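Local coordinates for reticulocyte binding protein (Streptococcus agalactiae COH1, PDB 3FAW) that probably hydrolyses alpha-1,6 linkages in pullulan and related branched glucans, as a pullulanase (SAP) of the group B streptococcal cell surface, at residues 160-165 with 191-196; 201-206 with 219-224; 242-247 with 363-368; 135-140 with 146-151; 178-181 with 185-188. All blocks are in the same frame, centred on the assembly; numbering follows the deposited sequence.

Interaction 1. Residues 160-165 with 191-196; sequences MIIYDK and TKLGIK. With CA (calcium ion), chain B.
In the beta-sandwich of the carbohydrate-binding module 48 family, I162 near the end of strand 157-164 packs against L193 and I195, which belong to the connection between strands 184-189 and 202-209. The contact is small and wholly apolar. The CD1 methyl of I162 meets CD1 of L193 at 3.8 Å, the two side chains crossing at roughly a right angle, while the other branch of I162, CG2, comes to 4.3 Å from CD1 of I195. A beta-branched isoleucine suits this place because its two arms address two different partners. With CG1 beside the backbone N (chi1 -57°) and CD1 extended beyond it, the long arm reaches L193, whereas the short arm is left facing I195. I162 also packs on V172 and L189, so it lies between the sheet and the connection; L193 also touches Y198, and I195 touches Y201.

The connection can supply both residues because it turns sharply: residues 191-193 form a short 3-10 turn closed by G194 N bonding to T191 O at 2.9 Å. G194 then takes a positive phi (75°), a conformation that glycine adopts most easily, and sends the chain back so that I195 follows L193 onto the same neighbour. Along the strand, D164 is held by a salt bridge to R170 and by D166 N. Just past it the peptide carbonyl of the next residue turns to a metal: K165 O binds the calcium ion at 2.4 Å.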
# COMPACT_ATOMS: atom_id res chain seq x y z
N MET A 160 21.05 20.64 16.36
CA MET A 160 21.13 20.31 14.95
C MET A 160 22.59 20.20 14.52
O MET A 160 23.41 21.06 14.85
CB MET A 160 20.42 21.36 14.09
CG MET A 160 20.26 20.95 12.63
SD MET A 160 19.75 22.29 11.54
CE MET A 160 17.99 22.39 11.87
N ILE A 161 22.91 19.13 13.80
CA ILE A 161 24.23 18.95 13.20
C ILE A 161 24.07 19.09 11.70
O ILE A 161 23.24 18.41 11.10
CB ILE A 161 24.82 17.56 13.51
CG1 ILE A 161 24.79 17.27 15.01
CG2 ILE A 161 26.24 17.46 12.96
CD1 ILE A 161 25.29 15.88 15.36
N ILE A 162 24.87 19.97 11.10
CA ILE A 162 24.74 20.29 9.67
C ILE A 162 25.93 19.74 8.89
O ILE A 162 27.08 19.88 9.30
CB ILE A 162 24.60 21.82 9.46
CG1 ILE A 162 23.39 22.34 10.25
CG2 ILE A 162 24.43 22.14 7.98
CD1 ILE A 162 23.08 23.81 10.03
N TYR A 163 25.63 19.10 7.75
CA TYR A 163 26.64 18.40 6.95
C TYR A 163 26.74 19.01 5.55
O TYR A 163 25.73 19.39 4.95
CB TYR A 163 26.30 16.92 6.83
CG TYR A 163 26.14 16.21 8.16
CD1 TYR A 163 27.21 15.54 8.76
CD2 TYR A 163 24.92 16.20 8.83
CE1 TYR A 163 27.07 14.90 9.98
CE2 TYR A 163 24.76 15.56 10.04
CZ TYR A 163 25.84 14.91 10.61
OH TYR A 163 25.69 14.27 11.83
N ASP A 164 27.97 19.07 5.03
CA ASP A 164 28.26 19.63 3.71
C ASP A 164 27.42 18.99 2.61
O ASP A 164 27.39 17.77 2.46
CB ASP A 164 29.76 19.47 3.40
CG ASP A 164 30.17 20.13 2.08
OD1 ASP A 164 29.30 20.67 1.36
OD2 ASP A 164 31.38 20.11 1.77
N LYS A 165 26.75 19.84 1.83
CA LYS A 165 25.95 19.40 0.68
C LYS A 165 26.75 18.56 -0.33
O LYS A 165 26.21 17.60 -0.89
CB LYS A 165 25.35 20.62 -0.03
CG LYS A 165 26.36 21.62 -0.59
CD LYS A 165 25.67 22.83 -1.22
CE LYS A 165 26.70 23.80 -1.79
NZ LYS A 165 26.07 25.01 -2.40
N THR A 191 23.24 33.65 8.95
CA THR A 191 24.66 33.93 8.69
C THR A 191 25.60 33.47 9.81
O THR A 191 26.79 33.26 9.57
CB THR A 191 24.90 35.43 8.43
OG1 THR A 191 24.43 36.20 9.55
CG2 THR A 191 24.20 35.87 7.15
N LYS A 192 25.07 33.32 11.02
CA LYS A 192 25.88 32.98 12.20
C LYS A 192 26.61 31.64 12.11
O LYS A 192 27.61 31.43 12.79
CB LYS A 192 25.00 33.00 13.46
CG LYS A 192 24.43 34.37 13.80
CD LYS A 192 23.86 34.43 15.21
CE LYS A 192 22.57 33.64 15.35
NZ LYS A 192 22.18 33.48 16.78
N LEU A 193 26.12 30.73 11.26
CA LEU A 193 26.77 29.43 11.06
C LEU A 193 27.71 29.41 9.85
O LEU A 193 28.21 28.34 9.46
CB LEU A 193 25.71 28.33 10.92
CG LEU A 193 24.72 28.22 12.09
CD1 LEU A 193 23.68 27.13 11.82
CD2 LEU A 193 25.46 27.97 13.40
N GLY A 194 27.98 30.58 9.28
CA GLY A 194 28.99 30.72 8.23
C GLY A 194 28.59 30.19 6.87
O GLY A 194 29.45 29.98 6.01
N ILE A 195 27.29 29.97 6.66
CA ILE A 195 26.77 29.39 5.42
C ILE A 195 25.82 30.38 4.74
O ILE A 195 24.86 30.84 5.36
CB ILE A 195 26.05 28.05 5.69
CG1 ILE A 195 27.04 27.03 6.26
CG2 ILE A 195 25.42 27.51 4.41
CD1 ILE A 195 26.39 25.82 6.89
N LYS A 196 26.09 30.69 3.47
CA LYS A 196 25.33 31.72 2.75
C LYS A 196 24.03 31.20 2.13
O LYS A 196 23.04 31.93 2.08
CB LYS A 196 26.21 32.39 1.67
CG LYS A 196 26.61 31.50 0.50
CD LYS A 196 27.45 32.28 -0.51
CE LYS A 196 27.98 31.36 -1.61
NZ LYS A 196 28.73 32.12 -2.65
CA CA B . 24.73 16.61 -2.45
O HOH W 1 26.66 16.25 -3.91
O HOH W 2 25.87 14.78 -1.41
O HOH W 3 24.59 18.45 -4.09
O HOH W 4 23.23 18.48 -1.67

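Interaction 2. Residues 201-206 with 219-224; sequences YYYLYE and PYAKSL. With CA (calcium ion), chain B.
The rings of Y203 and Y202, on strand 202-209, reach A221 and L224 of a segment without regular secondary structure. Along 219-224, the carbonyl O of Y220 receives the ammonium of K222, with NZ to O at 2.6 Å and the donor in the carbonyl plane, a bond that curls the lysine back. The phenol of Y220 bonds to D440. A221 follows, small enough for the end of a tyrosine to lie beside it: Y203 OH is 4.3 Å from A221 CB, and this hydroxyl is hydrogen-bonded to D218 OD2, so the touch is plain van der Waals contact. S223 bonds through OG to P365 O, tying the segment to the catalytic domain.

At L224 it is the backbone that makes the contact. Y202 CE2 lies 4.0 Å from L224 C, and water 5 joins the two residues, 2.8 Å from Y202 OH and 2.8 Å from L224 O. L224 turns its CB away from the strand, and its side chain packs on S320. Tyrosine suits position 202 because its long, rigid ring carries a hydroxyl well beyond the sheet: Y202 OH binds the calcium ion at 2.6 Å, and water 5 may help to hold it from the second shell. With K165 O, K363 O and four waters completing seven ligands, this is a calcium site at the junction of the module and the barrel domain.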
# COMPACT_ATOMS: atom_id res chain seq x y z
N TYR A 201 22.19 21.38 1.74
CA TYR A 201 22.88 20.92 2.95
C TYR A 201 22.04 19.90 3.71
O TYR A 201 20.81 19.87 3.58
CB TYR A 201 23.25 22.10 3.86
CG TYR A 201 24.51 22.85 3.45
CD1 TYR A 201 24.47 23.82 2.45
CD2 TYR A 201 25.73 22.58 4.06
CE1 TYR A 201 25.62 24.51 2.07
CE2 TYR A 201 26.89 23.26 3.69
CZ TYR A 201 26.82 24.23 2.69
OH TYR A 201 27.97 24.91 2.33
N TYR A 202 22.70 19.07 4.50
CA TYR A 202 22.03 17.98 5.21
C TYR A 202 22.10 18.19 6.73
O TYR A 202 22.98 18.89 7.22
CB TYR A 202 22.66 16.64 4.84
CG TYR A 202 22.75 16.40 3.35
CD1 TYR A 202 23.99 16.38 2.70
CD2 TYR A 202 21.61 16.19 2.59
CE1 TYR A 202 24.07 16.14 1.33
CE2 TYR A 202 21.69 15.97 1.22
CZ TYR A 202 22.91 15.94 0.59
OH TYR A 202 22.99 15.71 -0.76
N TYR A 203 21.16 17.58 7.46
CA TYR A 203 21.09 17.75 8.91
C TYR A 203 20.56 16.53 9.66
O TYR A 203 19.73 15.77 9.15
CB TYR A 203 20.27 19.00 9.27
CG TYR A 203 18.80 18.92 8.93
CD1 TYR A 203 17.84 18.64 9.91
CD2 TYR A 203 18.35 19.14 7.63
CE1 TYR A 203 16.49 18.57 9.60
CE2 TYR A 203 17.00 19.07 7.31
CZ TYR A 203 16.07 18.78 8.30
OH TYR A 203 14.74 18.71 7.98
N LEU A 204 21.08 16.35 10.88
CA LEU A 204 20.52 15.42 11.85
C LEU A 204 20.25 16.21 13.14
O LEU A 204 20.76 17.31 13.31
CB LEU A 204 21.48 14.27 12.14
CG LEU A 204 21.70 13.23 11.03
CD1 LEU A 204 22.82 12.27 11.41
CD2 LEU A 204 20.42 12.46 10.72
N TYR A 205 19.43 15.64 14.02
CA TYR A 205 19.20 16.21 15.35
C TYR A 205 19.79 15.29 16.41
O TYR A 205 19.52 14.09 16.41
CB TYR A 205 17.71 16.39 15.63
CG TYR A 205 17.07 17.53 14.88
CD1 TYR A 205 17.44 18.85 15.13
CD2 TYR A 205 16.07 17.29 13.93
CE1 TYR A 205 16.85 19.90 14.44
CE2 TYR A 205 15.47 18.34 13.25
CZ TYR A 205 15.86 19.64 13.51
OH TYR A 205 15.28 20.69 12.83
N GLU A 206 20.60 15.85 17.31
CA GLU A 206 21.10 15.10 18.46
C GLU A 206 20.27 15.44 19.70
O GLU A 206 20.26 16.58 20.17
CB GLU A 206 22.58 15.40 18.72
CG GLU A 206 23.21 14.45 19.73
CD GLU A 206 24.71 14.65 19.89
OE1 GLU A 206 25.12 15.78 20.24
OE2 GLU A 206 25.47 13.69 19.65
N PRO A 219 11.40 13.54 11.05
CA PRO A 219 10.30 12.83 10.40
C PRO A 219 9.57 13.64 9.32
O PRO A 219 8.97 13.05 8.43
CB PRO A 219 9.35 12.47 11.55
CG PRO A 219 9.75 13.30 12.69
CD PRO A 219 11.16 13.73 12.50
N TYR A 220 9.65 14.97 9.39
CA TYR A 220 9.04 15.87 8.41
C TYR A 220 10.02 16.33 7.32
O TYR A 220 9.74 17.29 6.61
CB TYR A 220 8.43 17.09 9.12
CG TYR A 220 7.08 16.80 9.72
CD1 TYR A 220 6.97 15.98 10.84
CD2 TYR A 220 5.92 17.32 9.16
CE1 TYR A 220 5.74 15.69 11.39
CE2 TYR A 220 4.67 17.04 9.71
CZ TYR A 220 4.60 16.22 10.83
OH TYR A 220 3.39 15.92 11.40
N ALA A 221 11.14 15.63 7.19
CA ALA A 221 12.13 15.90 6.14
C ALA A 221 11.53 15.73 4.74
O ALA A 221 10.90 14.71 4.44
CB ALA A 221 13.34 14.97 6.30
N LYS A 222 11.73 16.74 3.89
CA LYS A 222 11.17 16.76 2.54
C LYS A 222 12.11 16.15 1.50
O LYS A 222 11.69 15.85 0.38
CB LYS A 222 10.81 18.20 2.13
CG LYS A 222 9.83 18.91 3.08
CD LYS A 222 8.51 18.16 3.24
CE LYS A 222 7.56 18.88 4.18
NZ LYS A 222 8.09 18.95 5.57
N SER A 223 13.38 15.99 1.86
CA SER A 223 14.32 15.21 1.06
C SER A 223 15.48 14.73 1.93
O SER A 223 15.53 15.02 3.13
CB SER A 223 14.84 16.01 -0.15
OG SER A 223 15.46 15.15 -1.11
N LEU A 224 16.40 13.98 1.33
CA LEU A 224 17.49 13.32 2.05
C LEU A 224 18.78 13.29 1.25
O LEU A 224 18.77 13.45 0.02
CB LEU A 224 17.11 11.87 2.39
CG LEU A 224 15.79 11.56 3.10
CD1 LEU A 224 15.50 10.07 3.01
CD2 LEU A 224 15.80 12.02 4.55
CA CA B . 24.73 16.61 -2.45
O HOH W 5 20.88 14.10 -1.70
O HOH W 1 26.66 16.25 -3.91
O HOH W 2 25.87 14.78 -1.41
O HOH W 3 24.59 18.45 -4.09
O HOH W 4 23.23 18.48 -1.67

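Interaction 3. Residues 242-247 with 363-368; sequences AFVNPS and KDPSAR. With CA (calcium ion), chain B.
A242 and V244 present their side chains to P365 and S366, where the chain leads into helix 367-381 of the catalytic TIM barrel. The tightest apolar touch is A242 CB against P365 CB at 3.5 Å; alanine suits the spot, its single methyl resting directly on the proline ring. V244 adds its CG1 branch, 3.9 Å from P365 CB and 3.6 Å from S366 OG. CG1 lies anti to the carbonyl carbon of V244 (chi1 -68°), which turns it to the junction between proline and serine. S366 OG also holds water 6 at 2.8 Å, and the same water accepts from N245 N at 2.9 Å, so a polar bridge runs alongside the apolar patch.

Further out, D364 shapes the turn. Its OD1 accepts a capping bond from S366 N at 3.1 Å, met from above the carboxylate plane, while the proline between them stiffens the backbone. Y202 packs on P365, and S223 OG bonds to P365 O, so the turn is gripped from the module's side as well.

One residue before D364, K363 O binds the calcium ion at 2.3 Å. The protein's ligands here are two peptide carbonyls and a phenol oxygen, with no carboxylate among them and four waters besides. The calcium charge is therefore probably little neutralised in the first shell and is met mainly by oxygen dipoles, which it would be expected to polarise.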
# COMPACT_ATOMS: atom_id res chain seq x y z
N ALA A 242 17.54 16.74 4.31
CA ALA A 242 18.10 17.74 3.40
C ALA A 242 17.26 19.00 3.42
O ALA A 242 16.03 18.94 3.57
CB ALA A 242 18.18 17.19 1.98
N PHE A 243 17.91 20.15 3.26
CA PHE A 243 17.21 21.43 3.14
C PHE A 243 16.82 21.64 1.68
O PHE A 243 17.69 21.83 0.82
CB PHE A 243 18.07 22.60 3.64
CG PHE A 243 18.45 22.50 5.10
CD1 PHE A 243 17.47 22.39 6.07
CD2 PHE A 243 19.78 22.54 5.49
CE1 PHE A 243 17.82 22.31 7.41
CE2 PHE A 243 20.13 22.46 6.83
CZ PHE A 243 19.15 22.34 7.79
N VAL A 244 15.52 21.60 1.40
CA VAL A 244 14.98 21.82 0.06
C VAL A 244 13.71 22.68 0.07
O VAL A 244 13.06 22.85 1.11
CB VAL A 244 14.66 20.49 -0.67
CG1 VAL A 244 15.94 19.73 -0.99
CG2 VAL A 244 13.70 19.62 0.16
N ASN A 245 13.37 23.21 -1.10
CA ASN A 245 12.16 23.99 -1.31
C ASN A 245 11.31 23.36 -2.42
O ASN A 245 11.44 23.72 -3.60
CB ASN A 245 12.53 25.44 -1.66
CG ASN A 245 11.35 26.40 -1.54
OD1 ASN A 245 10.19 26.00 -1.67
ND2 ASN A 245 11.64 27.68 -1.30
N PRO A 246 10.45 22.39 -2.05
CA PRO A 246 9.61 21.64 -3.00
C PRO A 246 8.86 22.50 -4.02
O PRO A 246 8.83 22.15 -5.20
CB PRO A 246 8.61 20.92 -2.07
CG PRO A 246 9.38 20.69 -0.83
CD PRO A 246 10.23 21.92 -0.67
N SER A 247 8.28 23.61 -3.57
CA SER A 247 7.45 24.47 -4.42
C SER A 247 8.21 25.09 -5.59
O SER A 247 7.61 25.41 -6.62
CB SER A 247 6.80 25.58 -3.58
OG SER A 247 7.78 26.39 -2.96
N LYS A 363 22.49 12.27 -5.30
CA LYS A 363 23.31 13.18 -4.49
C LYS A 363 22.79 14.63 -4.48
O LYS A 363 23.24 15.43 -3.67
CB LYS A 363 24.78 13.12 -4.94
CG LYS A 363 25.45 11.80 -4.57
CD LYS A 363 26.61 11.44 -5.49
CE LYS A 363 27.80 12.33 -5.30
NZ LYS A 363 28.98 11.88 -6.10
N ASP A 364 21.85 14.94 -5.37
CA ASP A 364 21.15 16.23 -5.38
C ASP A 364 19.73 16.02 -4.81
O ASP A 364 18.88 15.44 -5.48
CB ASP A 364 21.09 16.77 -6.81
CG ASP A 364 20.34 18.11 -6.93
OD1 ASP A 364 19.77 18.60 -5.94
OD2 ASP A 364 20.34 18.67 -8.05
N PRO A 365 19.46 16.50 -3.57
CA PRO A 365 18.17 16.21 -2.93
C PRO A 365 16.96 16.89 -3.58
O PRO A 365 15.83 16.48 -3.35
CB PRO A 365 18.37 16.70 -1.49
CG PRO A 365 19.43 17.72 -1.57
CD PRO A 365 20.33 17.33 -2.71
N SER A 366 17.20 17.92 -4.39
CA SER A 366 16.12 18.61 -5.09
C SER A 366 15.65 17.84 -6.33
O SER A 366 14.49 17.96 -6.73
CB SER A 366 16.57 20.02 -5.49
OG SER A 366 16.74 20.84 -4.34
N ALA A 367 16.54 17.04 -6.91
CA ALA A 367 16.27 16.38 -8.19
C ALA A 367 15.05 15.46 -8.15
O ALA A 367 14.16 15.58 -8.98
CB ALA A 367 17.50 15.61 -8.65
N ARG A 368 15.00 14.56 -7.16
CA ARG A 368 13.92 13.56 -7.07
C ARG A 368 12.52 14.16 -6.95
O ARG A 368 11.56 13.57 -7.44
CB ARG A 368 14.18 12.59 -5.91
CG ARG A 368 14.22 13.26 -4.53
CD ARG A 368 15.55 13.03 -3.87
NE ARG A 368 15.51 12.10 -2.77
CZ ARG A 368 16.58 11.48 -2.27
NH1 ARG A 368 17.79 11.66 -2.79
NH2 ARG A 368 16.43 10.67 -1.25
CA CA B . 24.73 16.61 -2.45
O HOH W 6 15.31 22.99 -3.20
O HOH W 1 26.66 16.25 -3.91
O HOH W 2 25.87 14.78 -1.41
O HOH W 3 24.59 18.45 -4.09
O HOH W 4 23.23 18.48 -1.67

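Interaction 4. Residues 135-140 with 146-151; sequences LGAVLN and VEASLW
A beta hairpin of the carbohydrate-binding module 48 domain brings strand 136-139 antiparallel to strand 146-151, and V146 shows how its two strands interlock. Its CB lies 4.1 Å from V138 O. From there the branches part: CG1, opposite the backbone N (chi1 177°), meets A137 CB at 3.8 Å, and CG2, beside that N, touches L139 CD2 at 3.5 Å. One valine thus touches two alternate residues of the neighbouring strand, both on the same face. F243 and Y198 pack on V146 from beyond, and A148 continues this face and packs against Y205. Small alanines at 137 and 148 let the tyrosines of strand 202-209 approach closely.

The backbone ladder keeps the register. G136 and S149 exchange two hydrogen bonds, as do V138 and E147, the straightest being V138 N to E147 O at 2.9 Å and 168°. A137 with A148 and L139 with V146 form the non-hydrogen-bonded pairs between and beyond them. G136 is required by its backbone (phi 106°), where a side chain would jam against the preceding carbonyl. V138 and E147 are at an exposed part of the other face, where a charged residue is easily accommodated. Farther along that face S149 OG bonds to Q186 NE2.

At the open end L135 and W151 lie side by side, pointing the same way, with R436 and M433 of helix 432-449 alongside; L135 CD2 is 4.1 Å from W151 CB.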
# COMPACT_ATOMS: atom_id res chain seq x y z
N LEU A 135 5.79 21.78 11.41
CA LEU A 135 6.92 20.92 11.77
C LEU A 135 7.81 20.70 10.55
O LEU A 135 7.33 20.67 9.41
CB LEU A 135 6.42 19.59 12.33
CG LEU A 135 5.71 19.71 13.68
CD1 LEU A 135 4.94 18.44 14.02
CD2 LEU A 135 6.72 20.06 14.77
N GLY A 136 9.11 20.55 10.80
CA GLY A 136 10.10 20.38 9.74
C GLY A 136 10.92 21.64 9.52
O GLY A 136 10.85 22.58 10.33
N ALA A 137 11.68 21.65 8.44
CA ALA A 137 12.63 22.72 8.14
C ALA A 137 12.24 23.43 6.85
O ALA A 137 12.15 22.79 5.79
CB ALA A 137 14.04 22.16 8.02
N VAL A 138 12.02 24.74 6.94
CA VAL A 138 11.55 25.55 5.81
C VAL A 138 12.61 26.58 5.36
O VAL A 138 12.98 27.46 6.13
CB VAL A 138 10.25 26.30 6.18
CG1 VAL A 138 9.71 27.06 4.99
CG2 VAL A 138 9.20 25.32 6.71
N LEU A 139 13.07 26.46 4.12
CA LEU A 139 13.98 27.44 3.51
C LEU A 139 13.21 28.69 3.12
O LEU A 139 12.05 28.60 2.69
CB LEU A 139 14.62 26.90 2.22
CG LEU A 139 15.79 25.91 2.23
CD1 LEU A 139 15.93 25.30 0.83
CD2 LEU A 139 17.09 26.58 2.65
N ASN A 140 13.84 29.85 3.23
CA ASN A 140 13.28 31.07 2.63
C ASN A 140 13.60 31.11 1.13
O ASN A 140 14.27 30.21 0.61
CB ASN A 140 13.76 32.33 3.37
CG ASN A 140 15.25 32.57 3.24
OD1 ASN A 140 16.00 31.71 2.76
ND2 ASN A 140 15.70 33.74 3.68
N VAL A 146 16.88 29.20 7.29
CA VAL A 146 15.99 28.05 7.52
C VAL A 146 15.29 28.19 8.87
O VAL A 146 15.94 28.40 9.88
CB VAL A 146 16.77 26.71 7.49
CG1 VAL A 146 15.86 25.54 7.81
CG2 VAL A 146 17.43 26.51 6.14
N GLU A 147 13.95 28.09 8.87
CA GLU A 147 13.16 27.96 10.10
C GLU A 147 12.87 26.48 10.37
O GLU A 147 12.17 25.83 9.59
CB GLU A 147 11.83 28.70 9.97
CG GLU A 147 11.95 30.20 9.76
CD GLU A 147 10.59 30.89 9.59
OE1 GLU A 147 9.55 30.23 9.78
OE2 GLU A 147 10.58 32.10 9.28
N ALA A 148 13.38 25.97 11.48
CA ALA A 148 13.30 24.55 11.81
C ALA A 148 12.48 24.30 13.08
O ALA A 148 12.51 25.08 14.02
CB ALA A 148 14.70 23.97 11.98
N SER A 149 11.75 23.18 13.08
CA SER A 149 10.92 22.77 14.22
C SER A 149 10.94 21.26 14.37
O SER A 149 10.79 20.53 13.38
CB SER A 149 9.48 23.25 14.04
OG SER A 149 9.33 24.61 14.41
N LEU A 150 11.13 20.79 15.60
CA LEU A 150 11.11 19.35 15.94
C LEU A 150 10.33 19.14 17.24
O LEU A 150 10.64 19.75 18.26
CB LEU A 150 12.53 18.81 16.11
CG LEU A 150 12.63 17.31 16.43
CD1 LEU A 150 12.39 16.48 15.16
CD2 LEU A 150 13.97 16.96 17.06
N TRP A 151 9.34 18.25 17.20
CA TRP A 151 8.53 17.93 18.38
C TRP A 151 9.23 16.83 19.20
O TRP A 151 9.51 15.75 18.68
CB TRP A 151 7.13 17.48 17.96
CG TRP A 151 6.19 17.19 19.10
CD1 TRP A 151 5.42 18.09 19.77
CD2 TRP A 151 5.93 15.91 19.68
NE1 TRP A 151 4.69 17.45 20.75
CE2 TRP A 151 4.99 16.11 20.71
CE3 TRP A 151 6.40 14.62 19.44
CZ2 TRP A 151 4.50 15.06 21.50
CZ3 TRP A 151 5.92 13.57 20.22
CH2 TRP A 151 4.98 13.80 21.24

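Interaction 5. Residues 178-181 with 185-188; sequences VKNN and WQTI
V178 and Q186 exchange a pair of backbone hydrogen bonds that zip the end of the hairpin between strands 170-179 and 184-189. V178 N to Q186 O measures 2.9 Å and is almost straight, at 176°; Q186 N returns to V178 O at 2.8 Å. That carbonyl serves a second donor too, for water 7 stands 2.8 Å from V178 O and 3.0 Å from Q186 OE1, linking the glutamine side chain to the opposite strand. The other end of the amide is engaged on the next strand, where Q186 NE2 bonds to S149 OG. Glutamine is apt here, because one flat group both accepts from the water and donates to the serine. N180 closes the turn by accepting from V184 N with OD1.

On the other face the packing is one close overlap, in the non-hydrogen-bonded pair K179 with W185. K179 CB lies 3.5 Å from the centroid of the six-membered ring of W185 and only 3° off its normal, a CH-pi contact over the face. CG lies opposite the backbone N of K179 (chi1 -169°), which carries the chain obliquely across the indole: CG reaches W185 CE2 at 3.7 Å and CD reaches CZ2 at 3.6 Å. A bend at the next torsion then leads the end of the lysine away. The indole is fixed by W185 NE1 bonding to S152 O and by L177 packing beside it.

Lysine thus offers its methylenes to the aromatic surface while its ammonium stays beyond the ring, so dispersion and CH-pi attraction, rather than a cation-pi bond, account for the contact.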
# COMPACT_ATOMS: atom_id res chain seq x y z
N VAL A 178 15.69 25.78 20.85
CA VAL A 178 14.97 26.23 22.05
C VAL A 178 13.56 25.63 22.08
O VAL A 178 12.85 25.65 21.07
CB VAL A 178 14.84 27.77 22.10
CG1 VAL A 178 14.01 28.21 23.30
CG2 VAL A 178 16.22 28.42 22.13
N LYS A 179 13.15 25.13 23.25
CA LYS A 179 11.87 24.43 23.41
C LYS A 179 10.75 25.38 23.84
O LYS A 179 10.97 26.26 24.67
CB LYS A 179 12.02 23.34 24.48
CG LYS A 179 10.84 22.37 24.55
CD LYS A 179 10.96 21.41 25.73
CE LYS A 179 10.75 22.09 27.07
NZ LYS A 179 10.88 21.13 28.20
N ASN A 180 9.56 25.20 23.26
CA ASN A 180 8.38 25.96 23.68
C ASN A 180 7.48 25.14 24.63
O ASN A 180 7.84 24.03 25.01
CB ASN A 180 7.59 26.47 22.46
CG ASN A 180 6.87 25.36 21.70
OD1 ASN A 180 6.87 24.19 22.11
ND2 ASN A 180 6.24 25.73 20.59
N ASN A 181 6.33 25.69 25.00
CA ASN A 181 5.46 25.07 26.01
C ASN A 181 4.83 23.74 25.58
O ASN A 181 4.45 22.93 26.42
CB ASN A 181 4.35 26.05 26.43
CG ASN A 181 3.66 25.63 27.73
OD1 ASN A 181 2.44 25.43 27.76
ND2 ASN A 181 4.44 25.48 28.79
N TRP A 185 10.89 22.00 19.75
CA TRP A 185 12.21 22.61 19.70
C TRP A 185 12.39 23.37 18.39
O TRP A 185 12.09 22.85 17.33
CB TRP A 185 13.29 21.54 19.84
CG TRP A 185 13.23 20.85 21.15
CD1 TRP A 185 12.42 19.81 21.50
CD2 TRP A 185 14.00 21.17 22.31
NE1 TRP A 185 12.65 19.45 22.80
CE2 TRP A 185 13.61 20.26 23.33
CE3 TRP A 185 14.99 22.12 22.60
CZ2 TRP A 185 14.18 20.28 24.60
CZ3 TRP A 185 15.54 22.14 23.87
CH2 TRP A 185 15.14 21.23 24.85
N GLN A 186 12.87 24.61 18.48
CA GLN A 186 12.93 25.51 17.33
C GLN A 186 14.22 26.32 17.24
O GLN A 186 14.85 26.64 18.25
CB GLN A 186 11.75 26.48 17.36
CG GLN A 186 10.39 25.80 17.45
CD GLN A 186 9.25 26.78 17.45
OE1 GLN A 186 9.16 27.64 18.33
NE2 GLN A 186 8.37 26.67 16.46
N THR A 187 14.61 26.64 16.01
CA THR A 187 15.66 27.62 15.75
C THR A 187 15.51 28.24 14.36
O THR A 187 14.67 27.82 13.56
CB THR A 187 17.08 27.02 15.88
OG1 THR A 187 18.05 28.07 15.86
CG2 THR A 187 17.37 26.02 14.76
N ILE A 188 16.33 29.26 14.09
CA ILE A 188 16.44 29.86 12.77
C ILE A 188 17.91 29.86 12.34
O ILE A 188 18.75 30.48 13.00
CB ILE A 188 15.91 31.30 12.74
CG1 ILE A 188 14.41 31.32 13.03
CG2 ILE A 188 16.19 31.95 11.38
CD1 ILE A 188 13.83 32.72 13.09
O HOH W 7 10.84 27.64 20.85

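Overall arrangement
Interactions 1, 2 and 3 converge on one calcium ion, each giving one oxygen and all sharing waters 1 to 4; their centres lie 11 to 16 Å apart. K165 follows strand 157-164 and Y202 lies on its neighbour 202-209, with Y163 N 2.7 Å from Y202 O, while the third protein ligand comes from the barrel domain. Interactions 4 and 5, centres about 10 Å apart, extend the same sheet through strands 146-151 and 184-189, with L150 O 2.7 Å from W185 N. F243 ties the parts together, packing on Y203, M160, A137 and V146. Interaction 5, about 24 Å centre to centre from interaction 3, lies farthest from it.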